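PDB 4W5K: aspartate aminotransferase, mitochondrial from Trypanosoma brucei brucei, which probably catalyses the pyridoxal-phosphate-dependent transfer of an amino group from L-aspartate to 2-oxoglutarate, working as a homodimer. Local coordinates for residues R120-D125 and E169-L174; P206-A211 and P235-A240; S315-V320 and A374-L379; K322-E327 and S338-Q343. The protein carries 1 engineered substitution. All coordinates share one frame; numbering follows the deposited sequence. Where two conformers were deposited one is given.

Contact 1. Residues R120-D125 and E169-L174; sequences RIYGPD and EGSVIL
Y122 is bonded to V172 and L174 of the neighbouring strand through both its backbone N and its O, a compact example of how one residue can fix the register of two parallel strands. Its N donates to V172 O at 2.9 Å in an almost straight bond (174°), while its O accepts from L174 N at 2.7 Å. Strands 120-124 and 172-174 run in the same direction, their axes inclined by 27°, and Y122 lies beside I173. One step earlier along the strands a water takes up the pairing: it donates to R120 O and accepts from V172 N at 2.9 Å.

Apolar contacts occupy both sides of the sheet. On the side of I121 and V172, CD1 of I121 meets V172 CG1 at 3.7 Å and also reaches L174 CB. On the other, I173 CD1 packs on Y122 CB at 3.8 Å; CG1 beside the isoleucine's backbone N (chi1 -52°), with a further bend at chi2, brings CD1 back toward the tyrosine.

Around the Y122 ring, V172 O lies at the edge, near the ring plane. S171 OG comes within 3.6 Å of Y122 CE1 at an oblique angle, but its hydrogen bond is to P168 O.

Strand 141-149 flanks 120-124 on its other side; from helix 129-137, F135 packs on both I121 and L174, and H131 on L174. This is the interior of the mainly parallel, helix-covered sheet of the large domain of fold-type I aminotransferases, with the cofactor pocket near L174.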
loop_
_atom_site.group_PDB
_atom_site.type_symbol
_atom_site.label_atom_id
_atom_site.label_comp_id
_atom_site.label_asym_id
_atom_site.label_seq_id
_atom_site.Cartn_x
_atom_site.Cartn_y
_atom_site.Cartn_z
ATOM N N ARG A 120 20.490 -6.079 -13.498
ATOM C CA ARG A 120 20.417 -4.933 -14.402
ATOM C C ARG A 120 19.049 -4.938 -15.106
ATOM O O ARG A 120 18.469 -6.006 -15.326
ATOM C CB ARG A 120 21.567 -4.985 -15.422
ATOM C CG ARG A 120 21.654 -3.762 -16.280
ATOM C CD ARG A 120 22.634 -3.944 -17.446
ATOM N NE ARG A 120 24.023 -4.095 -17.027
ATOM C CZ ARG A 120 25.045 -3.516 -17.654
ATOM N NH1 ARG A 120 24.824 -2.736 -18.707
ATOM N NH2 ARG A 120 26.291 -3.708 -17.230
ATOM N N ILE A 121 18.499 -3.758 -15.391
ATOM C CA ILE A 121 17.263 -3.659 -16.161
ATOM C C ILE A 121 17.435 -2.471 -17.117
ATOM O O ILE A 121 18.010 -1.443 -16.748
ATOM C CB ILE A 121 16.012 -3.499 -15.268
ATOM C CG1 ILE A 121 14.730 -3.435 -16.114
ATOM C CG2 ILE A 121 16.147 -2.292 -14.356
ATOM C CD1 ILE A 121 13.426 -3.528 -15.249
ATOM N N TYR A 122 17.023 -2.656 -18.368
ATOM C CA TYR A 122 17.211 -1.635 -19.394
ATOM C C TYR A 122 15.926 -0.830 -19.545
ATOM O O TYR A 122 14.850 -1.414 -19.657
ATOM C CB TYR A 122 17.577 -2.260 -20.739
ATOM C CG TYR A 122 18.994 -2.757 -20.830
ATOM C CD1 TYR A 122 19.367 -3.930 -20.197
ATOM C CD2 TYR A 122 19.957 -2.059 -21.551
ATOM C CE1 TYR A 122 20.680 -4.403 -20.293
ATOM C CE2 TYR A 122 21.265 -2.511 -21.639
ATOM C CZ TYR A 122 21.614 -3.681 -21.010
ATOM O OH TYR A 122 22.919 -4.142 -21.100
ATOM N N GLY A 123 16.036 0.496 -19.557
ATOM C CA GLY A 123 14.850 1.341 -19.703
ATOM C C GLY A 123 15.147 2.420 -20.738
ATOM O O GLY A 123 16.299 2.633 -21.104
ATOM N N PRO A 124 14.100 3.120 -21.208
ATOM C CA PRO A 124 14.376 4.144 -22.230
ATOM C C PRO A 124 15.260 5.261 -21.664
ATOM O O PRO A 124 15.150 5.590 -20.464
ATOM C CB PRO A 124 12.969 4.673 -22.608
ATOM C CG PRO A 124 12.084 4.318 -21.432
ATOM C CD PRO A 124 12.676 3.038 -20.829
ATOM N N ASP A 125 16.107 5.831 -22.515
ATOM C CA ASP A 125 17.089 6.833 -22.091
ATOM C C ASP A 125 16.423 8.023 -21.399
ATOM O O ASP A 125 16.958 8.566 -20.431
ATOM C CB ASP A 125 17.961 7.293 -23.281
ATOM C CG ASP A 125 17.153 7.782 -24.490
ATOM O OD1 ASP A 125 15.919 7.927 -24.427
ATOM O OD2 ASP A 125 17.799 8.039 -25.515
ATOM N N GLU A 169 22.195 -11.331 -23.941
ATOM C CA GLU A 169 21.061 -12.249 -23.949
ATOM C C GLU A 169 20.503 -12.406 -22.540
ATOM O O GLU A 169 21.265 -12.513 -21.552
ATOM C CB GLU A 169 21.465 -13.628 -24.482
ATOM C CG GLU A 169 21.164 -13.901 -25.947
ATOM C CD GLU A 169 21.215 -15.383 -26.258
ATOM O OE1 GLU A 169 22.276 -15.849 -26.715
ATOM O OE2 GLU A 169 20.206 -16.088 -26.017
ATOM N N GLY A 170 19.181 -12.437 -22.443
ATOM C CA GLY A 170 18.505 -12.580 -21.168
ATOM C C GLY A 170 18.476 -11.316 -20.343
ATOM O O GLY A 170 18.417 -11.362 -19.118
ATOM N N SER A 171 18.495 -10.165 -21.006
ATOM C CA SER A 171 18.345 -8.912 -20.276
ATOM C C SER A 171 16.872 -8.626 -19.984
ATOM O O SER A 171 15.978 -8.979 -20.766
ATOM C CB SER A 171 18.969 -7.746 -21.062
ATOM O OG SER A 171 20.383 -7.878 -21.150
ATOM N N VAL A 172 16.603 -7.990 -18.850
ATOM C CA VAL A 172 15.251 -7.513 -18.573
ATOM C C VAL A 172 15.065 -6.146 -19.273
ATOM O O VAL A 172 15.902 -5.245 -19.119
ATOM C CB VAL A 172 14.992 -7.412 -17.063
ATOM C CG1 VAL A 172 13.585 -6.882 -16.789
ATOM C CG2 VAL A 172 15.209 -8.790 -16.417
ATOM N N ILE A 173 13.992 -5.998 -20.047
ATOM C CA ILE A 173 13.803 -4.791 -20.855
ATOM C C ILE A 173 12.498 -4.127 -20.467
ATOM O O ILE A 173 11.431 -4.687 -20.705
ATOM C CB ILE A 173 13.752 -5.106 -22.362
ATOM C CG1 ILE A 173 14.965 -5.950 -22.806
ATOM C CG2 ILE A 173 13.635 -3.807 -23.208
ATOM C CD1 ILE A 173 16.317 -5.227 -22.749
ATOM N N LEU A 174 12.608 -2.956 -19.848
ATOM C CA LEU A 174 11.456 -2.150 -19.431
ATOM C C LEU A 174 10.917 -1.327 -20.602
ATOM O O LEU A 174 11.681 -0.575 -21.200
ATOM C CB LEU A 174 11.873 -1.215 -18.300
ATOM C CG LEU A 174 10.810 -0.326 -17.652
ATOM C CD1 LEU A 174 9.773 -1.213 -16.972
ATOM C CD2 LEU A 174 11.506 0.563 -16.626
HETATM O O HOH W 1 18.933 -7.912 -17.174
#

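Contact 2. Residues P206-A211 and P235-A240; sequences PFVDMA and PNLIVA. With PLP (pyridoxal-5'-phosphate), chain C.
F207 and I238 meet in a CH-pi contact: CG2 of the isoleucine sits over one face of the phenyl ring, 3.6 Å from its centroid and 16° off the normal. At the ring's edge, near its plane, is A240 CB. On the reverse side of the sheet L237 CD1 fills the corner between P206 CG and V208 CG2, 3.7 Å from the latter.

Four backbone bonds set these side chains in place. I238 N donates to P206 O, V208 N to I238 O, A240 N to V208 O at 2.8 Å and M210 N to A240 O at 2.9 Å, so the parallel strands keep one register from F207 beside I238 to D209 beside A240. A water links D209 OD1 (2.8 Å) to A240 O, donating to both and tying the side chain to the neighbouring strand.

Beyond the strand end lies pyridoxal phosphate. D209 extends its carboxylate with CG opposite the backbone N (chi1 -178°), which places OD2 2.6 Å from N1 of the cofactor; H131 NE2 bonds to the same oxygen and so steadies the carboxylate. A211 CB packs on C2 of the pyridine ring at 3.7 Å. The sheet thus delivers a cofactor-binding aspartate from the C-terminal end of a strand.

L104 of helix 99-110 touches F207, D209 and A240, whereas helix 225-230 rests on V208, M210 and V239, and helix 69-80 on M210, L237 and V239. Strand 172-176 continues the sheet beyond 205-210, and antiparallel strand 255-260 continues it beyond 238-242.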
loop_
_atom_site.group_PDB
_atom_site.type_symbol
_atom_site.label_atom_id
_atom_site.label_comp_id
_atom_site.label_asym_id
_atom_site.label_seq_id
_atom_site.Cartn_x
_atom_site.Cartn_y
_atom_site.Cartn_z
ATOM N N PRO A 206 10.704 -9.150 -21.254
ATOM C CA PRO A 206 10.015 -7.856 -21.312
ATOM C C PRO A 206 9.257 -7.546 -20.032
ATOM O O PRO A 206 8.538 -8.418 -19.545
ATOM C CB PRO A 206 9.036 -8.026 -22.467
ATOM C CG PRO A 206 8.792 -9.505 -22.522
ATOM C CD PRO A 206 10.079 -10.153 -22.140
ATOM N N PHE A 207 9.444 -6.329 -19.519
ATOM C CA PHE A 207 8.716 -5.818 -18.334
ATOM C C PHE A 207 7.923 -4.616 -18.840
ATOM O O PHE A 207 8.479 -3.545 -19.071
ATOM C CB PHE A 207 9.713 -5.429 -17.236
ATOM C CG PHE A 207 9.138 -5.357 -15.834
ATOM C CD1 PHE A 207 7.886 -4.822 -15.584
ATOM C CD2 PHE A 207 9.893 -5.858 -14.766
ATOM C CE1 PHE A 207 7.375 -4.756 -14.269
ATOM C CE2 PHE A 207 9.404 -5.803 -13.428
ATOM C CZ PHE A 207 8.135 -5.253 -13.183
ATOM N N VAL A 208 6.632 -4.820 -19.043
ATOM C CA VAL A 208 5.744 -3.784 -19.610
ATOM C C VAL A 208 5.145 -2.932 -18.504
ATOM O O VAL A 208 4.472 -3.446 -17.611
ATOM C CB VAL A 208 4.629 -4.414 -20.412
ATOM C CG1 VAL A 208 3.632 -3.309 -20.932
ATOM C CG2 VAL A 208 5.202 -5.168 -21.575
ATOM N N ASP A 209 5.424 -1.636 -18.536
ATOM C CA ASP A 209 4.737 -0.682 -17.666
ATOM C C ASP A 209 3.545 -0.149 -18.463
ATOM O O ASP A 209 3.712 0.605 -19.429
ATOM C CB ASP A 209 5.693 0.445 -17.225
ATOM C CG ASP A 209 5.033 1.446 -16.266
ATOM O OD1 ASP A 209 3.793 1.436 -16.142
ATOM O OD2 ASP A 209 5.757 2.251 -15.636
ATOM N N MET A 210 2.348 -0.605 -18.101
ATOM C CA MET A 210 1.118 -0.192 -18.791
ATOM C C MET A 210 0.276 0.659 -17.850
ATOM O O MET A 210 -0.625 0.150 -17.162
ATOM C CB MET A 210 0.299 -1.404 -19.264
ATOM C CG MET A 210 -0.913 -0.970 -20.131
ATOM S SD MET A 210 -1.724 -2.320 -20.994
ATOM C CE MET A 210 -2.415 -3.221 -19.616
ATOM N N ALA A 211 0.592 1.947 -17.811
ATOM C CA ALA A 211 -0.057 2.846 -16.851
ATOM C C ALA A 211 -1.271 3.548 -17.440
ATOM O O ALA A 211 -2.011 4.167 -16.690
ATOM C CB ALA A 211 0.968 3.907 -16.329
ATOM N N PRO A 235 8.852 -16.776 -23.131
ATOM C CA PRO A 235 8.542 -17.649 -21.985
ATOM C C PRO A 235 7.954 -16.874 -20.803
ATOM O O PRO A 235 6.972 -17.322 -20.217
ATOM C CB PRO A 235 9.901 -18.252 -21.619
ATOM C CG PRO A 235 10.690 -18.181 -22.891
ATOM C CD PRO A 235 10.253 -16.910 -23.555
ATOM N N ASN A 236 8.543 -15.733 -20.464
ATOM C CA ASN A 236 8.041 -14.911 -19.364
ATOM C C ASN A 236 7.900 -13.458 -19.771
ATOM O O ASN A 236 8.874 -12.847 -20.230
ATOM C CB ASN A 236 8.972 -14.984 -18.143
ATOM C CG ASN A 236 9.206 -16.397 -17.660
ATOM O OD1 ASN A 236 10.247 -16.999 -17.937
ATOM N ND2 ASN A 236 8.243 -16.939 -16.937
ATOM N N LEU A 237 6.691 -12.919 -19.582
ATOM C CA LEU A 237 6.381 -11.500 -19.712
ATOM C C LEU A 237 5.855 -10.946 -18.377
ATOM O O LEU A 237 5.058 -11.605 -17.719
ATOM C CB LEU A 237 5.333 -11.287 -20.811
ATOM C CG LEU A 237 4.499 -9.997 -20.757
ATOM C CD1 LEU A 237 5.342 -8.802 -21.238
ATOM C CD2 LEU A 237 3.233 -10.133 -21.624
ATOM N N ILE A 238 6.303 -9.752 -17.984
ATOM C CA ILE A 238 5.794 -9.097 -16.778
ATOM C C ILE A 238 5.000 -7.870 -17.205
ATOM O O ILE A 238 5.435 -7.148 -18.098
ATOM C CB ILE A 238 6.924 -8.649 -15.827
ATOM C CG1 ILE A 238 7.871 -9.813 -15.540
ATOM C CG2 ILE A 238 6.349 -8.095 -14.492
ATOM C CD1 ILE A 238 9.210 -9.638 -16.165
ATOM N N VAL A 239 3.848 -7.638 -16.572
ATOM C CA VAL A 239 3.061 -6.442 -16.864
ATOM C C VAL A 239 2.663 -5.754 -15.558
ATOM O O VAL A 239 2.070 -6.401 -14.691
ATOM C CB VAL A 239 1.773 -6.757 -17.651
ATOM C CG1 VAL A 239 1.037 -5.447 -17.994
ATOM C CG2 VAL A 239 2.093 -7.520 -18.950
ATOM N N ALA A 240 3.011 -4.467 -15.418
ATOM C CA ALA A 240 2.567 -3.646 -14.290
ATOM C C ALA A 240 1.426 -2.791 -14.801
ATOM O O ALA A 240 1.615 -1.979 -15.714
ATOM C CB ALA A 240 3.702 -2.766 -13.759
HETATM N N1 PLP C . 4.452 4.196 -14.503
HETATM C C2 PLP C . 4.215 5.302 -15.284
HETATM C C2A PLP C . 4.810 5.340 -16.655
HETATM C C3 PLP C . 3.439 6.358 -14.806
HETATM O O3 PLP C . 3.206 7.476 -15.559
HETATM C C4 PLP C . 2.896 6.288 -13.530
HETATM C C4A PLP C . 1.882 7.326 -13.134
HETATM O O4A PLP C . 2.279 8.451 -12.815
HETATM C C5 PLP C . 3.133 5.166 -12.737
HETATM C C6 PLP C . 3.901 4.114 -13.238
HETATM C C5A PLP C . 2.573 5.078 -11.325
HETATM O O4P PLP C . 1.204 4.784 -11.349
HETATM P P PLP C . 0.399 4.501 -10.046
HETATM O O1P PLP C . -0.190 5.769 -9.505
HETATM O O2P PLP C . 1.297 3.856 -9.020
HETATM O O3P PLP C . -0.692 3.548 -10.476
HETATM O O HOH W 2 1.564 0.846 -14.548
#

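Contact 3. Residues S315-V320 and A374-L379; sequences SRIAEV and AAVSGL
At V376 the chain leaves strand 373-375, which pairs with 347-349, for a short 3-10 segment, and this turn comes up against one flank of helix 300-331 at I317 and V320. The turn is closed by L379 N bonding to V376 O at 2.8 Å. Across the contact I317 CA and S377 CA lie 6.5 Å apart. These elements belong to what is probably the small domain, as in other class I aminotransferases.

I317 CG2 touches V376 CG2 at 3.7 Å, and its CD1 lies over the backbone of S377. One helical turn on, V320 divides its branches: CG2 packs on L379 CB at 3.6 Å, while CG1, seated between the valine's own N and carbonyl carbon (chi1 82°), turns to V376.

R316 reaches past this apolar patch. Its chain bends at chi3 (82°) and presents the edge of the guanidinium to two carbonyls. NH2 bonds to L379 O at 2.8 Å and 171°; NH2 lies in the plane of the carbonyl and the oxygen in the plane of the guanidinium. NH1 makes a weak bond to S377 O at 3.0 Å. R39 O and Y38 OH engage NH1 and NE, and S377 OG is bonded to V37 O.

The cation is therefore met by neutral carbonyl and hydroxyl oxygens, whose negative dipole ends would probably stabilise the charge without a carboxylate among them. Through this one side chain helix, turn and residues near R39 are tied together.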
loop_
_atom_site.group_PDB
_atom_site.type_symbol
_atom_site.label_atom_id
_atom_site.label_comp_id
_atom_site.label_asym_id
_atom_site.label_seq_id
_atom_site.Cartn_x
_atom_site.Cartn_y
_atom_site.Cartn_z
ATOM N N SER A 315 -9.810 12.037 -25.979
ATOM C CA SER A 315 -10.126 13.015 -27.017
ATOM C C SER A 315 -9.805 14.435 -26.572
ATOM O O SER A 315 -9.359 15.274 -27.377
ATOM C CB SER A 315 -11.601 12.927 -27.419
ATOM O OG SER A 315 -11.856 11.760 -28.177
ATOM N N ARG A 316 -10.042 14.734 -25.293
ATOM C CA ARG A 316 -9.771 16.102 -24.828
ATOM C C ARG A 316 -8.278 16.387 -24.855
ATOM O O ARG A 316 -7.854 17.463 -25.265
ATOM C CB ARG A 316 -10.303 16.376 -23.407
ATOM C CG ARG A 316 -10.277 17.880 -23.086
ATOM C CD ARG A 316 -10.635 18.209 -21.629
ATOM N NE ARG A 316 -9.497 18.052 -20.719
ATOM C CZ ARG A 316 -8.471 18.897 -20.636
ATOM N NH1 ARG A 316 -7.502 18.678 -19.761
ATOM N NH2 ARG A 316 -8.404 19.974 -21.437
ATOM N N ILE A 317 -7.487 15.414 -24.424
ATOM C CA ILE A 317 -6.038 15.540 -24.435
ATOM C C ILE A 317 -5.514 15.669 -25.868
ATOM O O ILE A 317 -4.678 16.526 -26.160
ATOM C CB ILE A 317 -5.358 14.333 -23.753
ATOM C CG1 ILE A 317 -5.724 14.276 -22.268
ATOM C CG2 ILE A 317 -3.840 14.387 -23.909
ATOM C CD1 ILE A 317 -5.350 15.532 -21.487
ATOM N N ALA A 318 -5.990 14.805 -26.756
ATOM C CA ALA A 318 -5.596 14.897 -28.163
ATOM C C ALA A 318 -5.990 16.239 -28.788
ATOM O O ALA A 318 -5.226 16.819 -29.546
ATOM C CB ALA A 318 -6.212 13.748 -28.964
ATOM N N GLU A 319 -7.188 16.722 -28.474
ATOM C CA GLU A 319 -7.691 17.937 -29.099
ATOM C C GLU A 319 -6.948 19.164 -28.571
ATOM O O GLU A 319 -6.710 20.103 -29.317
ATOM C CB GLU A 319 -9.203 18.085 -28.880
ATOM C CG GLU A 319 -9.884 19.137 -29.770
ATOM C CD GLU A 319 -9.714 20.567 -29.268
ATOM O OE1 GLU A 319 -9.645 21.498 -30.110
ATOM O OE2 GLU A 319 -9.663 20.765 -28.035
ATOM N N VAL A 320 -6.568 19.165 -27.297
ATOM C CA VAL A 320 -5.877 20.340 -26.786
ATOM C C VAL A 320 -4.424 20.398 -27.307
ATOM O O VAL A 320 -3.890 21.493 -27.518
ATOM C CB VAL A 320 -5.918 20.421 -25.238
ATOM C CG1 VAL A 320 -4.855 19.550 -24.587
ATOM C CG2 VAL A 320 -5.773 21.871 -24.801
ATOM N N ALA A 374 5.658 19.277 -20.504
ATOM C CA ALA A 374 4.425 19.967 -20.163
ATOM C C ALA A 374 3.349 18.926 -19.921
ATOM O O ALA A 374 3.197 17.984 -20.688
ATOM C CB ALA A 374 4.005 20.937 -21.268
ATOM N N ALA A 375 2.630 19.081 -18.819
ATOM C CA ALA A 375 1.466 18.258 -18.553
ATOM C C ALA A 375 0.293 18.917 -19.250
ATOM O O ALA A 375 -0.187 19.956 -18.798
ATOM C CB ALA A 375 1.220 18.139 -17.058
ATOM N N VAL A 376 -0.165 18.334 -20.351
ATOM C CA VAL A 376 -1.166 19.013 -21.165
ATOM C C VAL A 376 -2.572 18.933 -20.561
ATOM O O VAL A 376 -3.471 19.670 -20.968
ATOM C CB VAL A 376 -1.193 18.470 -22.618
ATOM C CG1 VAL A 376 0.148 18.735 -23.316
ATOM C CG2 VAL A 376 -1.507 16.994 -22.652
ATOM N N SER A 377 -2.768 18.054 -19.585
ATOM C CA SER A 377 -4.028 18.050 -18.841
ATOM C C SER A 377 -4.302 19.407 -18.176
ATOM O O SER A 377 -5.448 19.748 -17.866
ATOM C CB SER A 377 -4.017 16.933 -17.794
ATOM O OG SER A 377 -2.840 16.995 -17.014
ATOM N N GLY A 378 -3.253 20.198 -17.966
ATOM C CA GLY A 378 -3.420 21.517 -17.373
ATOM C C GLY A 378 -3.833 22.564 -18.409
ATOM O O GLY A 378 -4.208 23.693 -18.057
ATOM N N LEU A 379 -3.767 22.183 -19.683
ATOM C CA LEU A 379 -4.229 23.025 -20.791
ATOM C C LEU A 379 -5.724 22.832 -21.017
ATOM O O LEU A 379 -6.225 21.707 -20.940
ATOM C CB LEU A 379 -3.476 22.698 -22.091
ATOM C CG LEU A 379 -2.061 23.217 -22.328
ATOM C CD1 LEU A 379 -1.538 22.761 -23.690
ATOM C CD2 LEU A 379 -1.990 24.727 -22.213
#

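Contact 4. Residues K322-E327 and S338-Q343; sequences KRLVSE and SHIERQ
The carboxylate of E341 lies against the aliphatic part of K322, with OE2 3.4 Å from CG, while OE1 approaches V325 CG1 at 3.8 Å. E341 CG stands beside its own backbone N (chi1 -83°), and the extended chain beyond it lays the carboxylate along the lysine. The other flat groups are arranged within each segment. R323 presents its guanidinium edge to E327 in a salt bridge, NE to OE2 at 2.9 Å; the oxygen is met on its anti side. The H339 ring has I340 CG1 over one face and Q343 NE2 at its edge, and its own NE2 bonds to T350 O. S338 O lies over one face of the R342 guanidinium.

Helices 322-327 and 338-342 run antiparallel, at 168°, with axes 8.5 Å apart, within what is probably the small domain. Between them V325 and I340 lie alongside each other, pointing opposite ways, V325 CG2 reaching I340 CB at 3.6 Å. L324 CD2 adds a looser touch on I340 CG2 from the buried side.

E341 makes its polar link through water: one molecule donates to K322 O at 2.9 Å and to E341 OE1 at 2.7 Å. The ammonium of K322 turns away, NZ staying 5.7 Å from E341 OE2.

With no direct hydrogen bond between the segments, this pairing, away from the cofactor and malate sites, rests on aliphatic fit and one water; any attraction between ammonium and carboxylate is probably weak.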
loop_
_atom_site.group_PDB
_atom_site.type_symbol
_atom_site.label_atom_id
_atom_site.label_comp_id
_atom_site.label_asym_id
_atom_site.label_seq_id
_atom_site.Cartn_x
_atom_site.Cartn_y
_atom_site.Cartn_z
ATOM N N LYS A 322 -3.701 19.408 -30.375
ATOM C CA LYS A 322 -3.930 19.898 -31.736
ATOM C C LYS A 322 -4.191 21.404 -31.736
ATOM O O LYS A 322 -3.731 22.140 -32.620
ATOM C CB LYS A 322 -5.100 19.129 -32.372
ATOM C CG LYS A 322 -5.526 19.587 -33.768
ATOM C CD LYS A 322 -6.490 18.579 -34.372
ATOM C CE LYS A 322 -6.892 18.952 -35.792
ATOM N NZ LYS A 322 -8.342 19.282 -35.863
ATOM N N ARG A 323 -4.945 21.861 -30.735
ATOM C CA ARG A 323 -5.261 23.282 -30.595
ATOM C C ARG A 323 -4.017 24.109 -30.260
ATOM O O ARG A 323 -3.852 25.215 -30.792
ATOM C CB ARG A 323 -6.331 23.482 -29.513
ATOM C CG ARG A 323 -6.666 24.951 -29.216
ATOM C CD ARG A 323 -7.763 25.470 -30.108
ATOM N NE ARG A 323 -8.082 26.872 -29.827
ATOM C CZ ARG A 323 -8.933 27.275 -28.886
ATOM N NH1 ARG A 323 -9.551 26.385 -28.122
ATOM N NH2 ARG A 323 -9.171 28.572 -28.708
ATOM N N LEU A 324 -3.151 23.584 -29.388
ATOM C CA LEU A 324 -1.873 24.250 -29.090
ATOM C C LEU A 324 -1.083 24.502 -30.383
ATOM O O LEU A 324 -0.590 25.616 -30.654
ATOM C CB LEU A 324 -1.029 23.411 -28.129
ATOM C CG LEU A 324 0.271 24.039 -27.616
ATOM C CD1 LEU A 324 -0.043 25.322 -26.881
ATOM C CD2 LEU A 324 1.009 23.083 -26.675
ATOM N N VAL A 325 -0.987 23.469 -31.206
ATOM C CA VAL A 325 -0.232 23.603 -32.451
ATOM C C VAL A 325 -0.871 24.608 -33.415
ATOM O O VAL A 325 -0.178 25.439 -34.020
ATOM C CB VAL A 325 -0.080 22.247 -33.144
ATOM C CG1 VAL A 325 0.602 22.413 -34.492
ATOM C CG2 VAL A 325 0.713 21.302 -32.235
ATOM N N SER A 326 -2.193 24.563 -33.535
ATOM C CA SER A 326 -2.869 25.476 -34.447
ATOM C C SER A 326 -2.797 26.918 -33.937
ATOM O O SER A 326 -2.631 27.839 -34.725
ATOM C CB SER A 326 -4.323 25.057 -34.653
ATOM O OG SER A 326 -5.077 25.278 -33.482
ATOM N N GLU A 327 -2.900 27.115 -32.625
ATOM C CA GLU A 327 -2.799 28.463 -32.061
ATOM C C GLU A 327 -1.374 28.995 -32.182
ATOM O O GLU A 327 -1.176 30.194 -32.352
ATOM C CB GLU A 327 -3.228 28.494 -30.591
ATOM C CG GLU A 327 -4.714 28.254 -30.345
ATOM C CD GLU A 327 -5.618 29.355 -30.877
ATOM O OE1 GLU A 327 -5.206 30.544 -30.931
ATOM O OE2 GLU A 327 -6.760 29.021 -31.252
ATOM N N SER A 338 4.851 19.928 -34.795
ATOM C CA SER A 338 4.099 18.714 -35.101
ATOM C C SER A 338 4.299 17.590 -34.083
ATOM O O SER A 338 3.442 16.718 -33.962
ATOM C CB SER A 338 4.453 18.196 -36.503
ATOM O OG SER A 338 5.813 17.774 -36.588
ATOM N N HIS A 339 5.419 17.603 -33.362
ATOM C CA HIS A 339 5.631 16.594 -32.315
ATOM C C HIS A 339 4.548 16.643 -31.251
ATOM O O HIS A 339 4.209 15.599 -30.652
ATOM C CB HIS A 339 7.008 16.756 -31.647
ATOM C CG HIS A 339 7.290 18.134 -31.139
ATOM N ND1 HIS A 339 7.531 19.206 -31.978
ATOM C CD2 HIS A 339 7.402 18.608 -29.875
ATOM C CE1 HIS A 339 7.768 20.283 -31.248
ATOM N NE2 HIS A 339 7.695 19.947 -29.968
ATOM N N ILE A 340 3.990 17.834 -31.015
ATOM C CA ILE A 340 2.945 17.966 -29.977
ATOM C C ILE A 340 1.690 17.137 -30.330
ATOM O O ILE A 340 1.008 16.619 -29.431
ATOM C CB ILE A 340 2.552 19.455 -29.756
ATOM C CG1 ILE A 340 3.768 20.280 -29.322
ATOM C CG2 ILE A 340 1.413 19.595 -28.721
ATOM C CD1 ILE A 340 4.332 19.894 -27.958
ATOM N N GLU A 341 1.392 17.020 -31.634
ATOM C CA GLU A 341 0.263 16.202 -32.110
ATOM C C GLU A 341 0.629 14.732 -32.301
ATOM O O GLU A 341 -0.233 13.870 -32.213
ATOM C CB GLU A 341 -0.299 16.775 -33.423
ATOM C CG GLU A 341 -1.265 17.902 -33.224
ATOM C CD GLU A 341 -1.945 18.324 -34.533
ATOM O OE1 GLU A 341 -1.483 19.308 -35.148
ATOM O OE2 GLU A 341 -2.930 17.658 -34.938
ATOM N N ARG A 342 1.905 14.448 -32.563
ATOM C CA ARG A 342 2.366 13.085 -32.796
ATOM C C ARG A 342 2.458 12.344 -31.470
ATOM O O ARG A 342 2.175 11.140 -31.377
ATOM C CB ARG A 342 3.730 13.069 -33.487
ATOM C CG ARG A 342 4.114 11.695 -33.990
ATOM C CD ARG A 342 5.410 11.726 -34.804
ATOM N NE ARG A 342 5.407 12.842 -35.754
ATOM C CZ ARG A 342 6.131 13.957 -35.625
ATOM N NH1 ARG A 342 6.958 14.131 -34.588
ATOM N NH2 ARG A 342 6.038 14.906 -36.552
ATOM N N GLN A 343 2.856 13.088 -30.448
ATOM C CA GLN A 343 2.919 12.537 -29.077
ATOM C C GLN A 343 1.532 12.162 -28.539
ATOM O O GLN A 343 0.513 12.734 -28.934
ATOM C CB GLN A 343 3.593 13.559 -28.162
ATOM C CG GLN A 343 5.088 13.720 -28.334
ATOM C CD GLN A 343 5.574 15.006 -27.698
ATOM O OE1 GLN A 343 4.812 15.683 -27.007
ATOM N NE2 GLN A 343 6.835 15.359 -27.931
HETATM O O HOH W 3 -3.053 21.496 -35.331
#

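The four contacts show how chemistry follows position in a fold. Contacts 1 and 2 are buried and belong to one sheet: strands 172-176 and 205-210 are neighbours, and I173 O probably accepts a hydrogen bond from F207 N at 2.8 Å. Both rest on backbone bonds between parallel strands, unbroken in contact 2 and continued through a water in contact 1, but only contact 2 includes residues that touch the cofactor. Contacts 3 and 4 share helix 300-331 and meet where L379 packs on L324. Contact 3, also buried, uses an arginine on carbonyl oxygens; contact 4, nearer the surface, depends on aliphatic packing and water. The centres of contacts 2 and 3 stand about 27 Å apart.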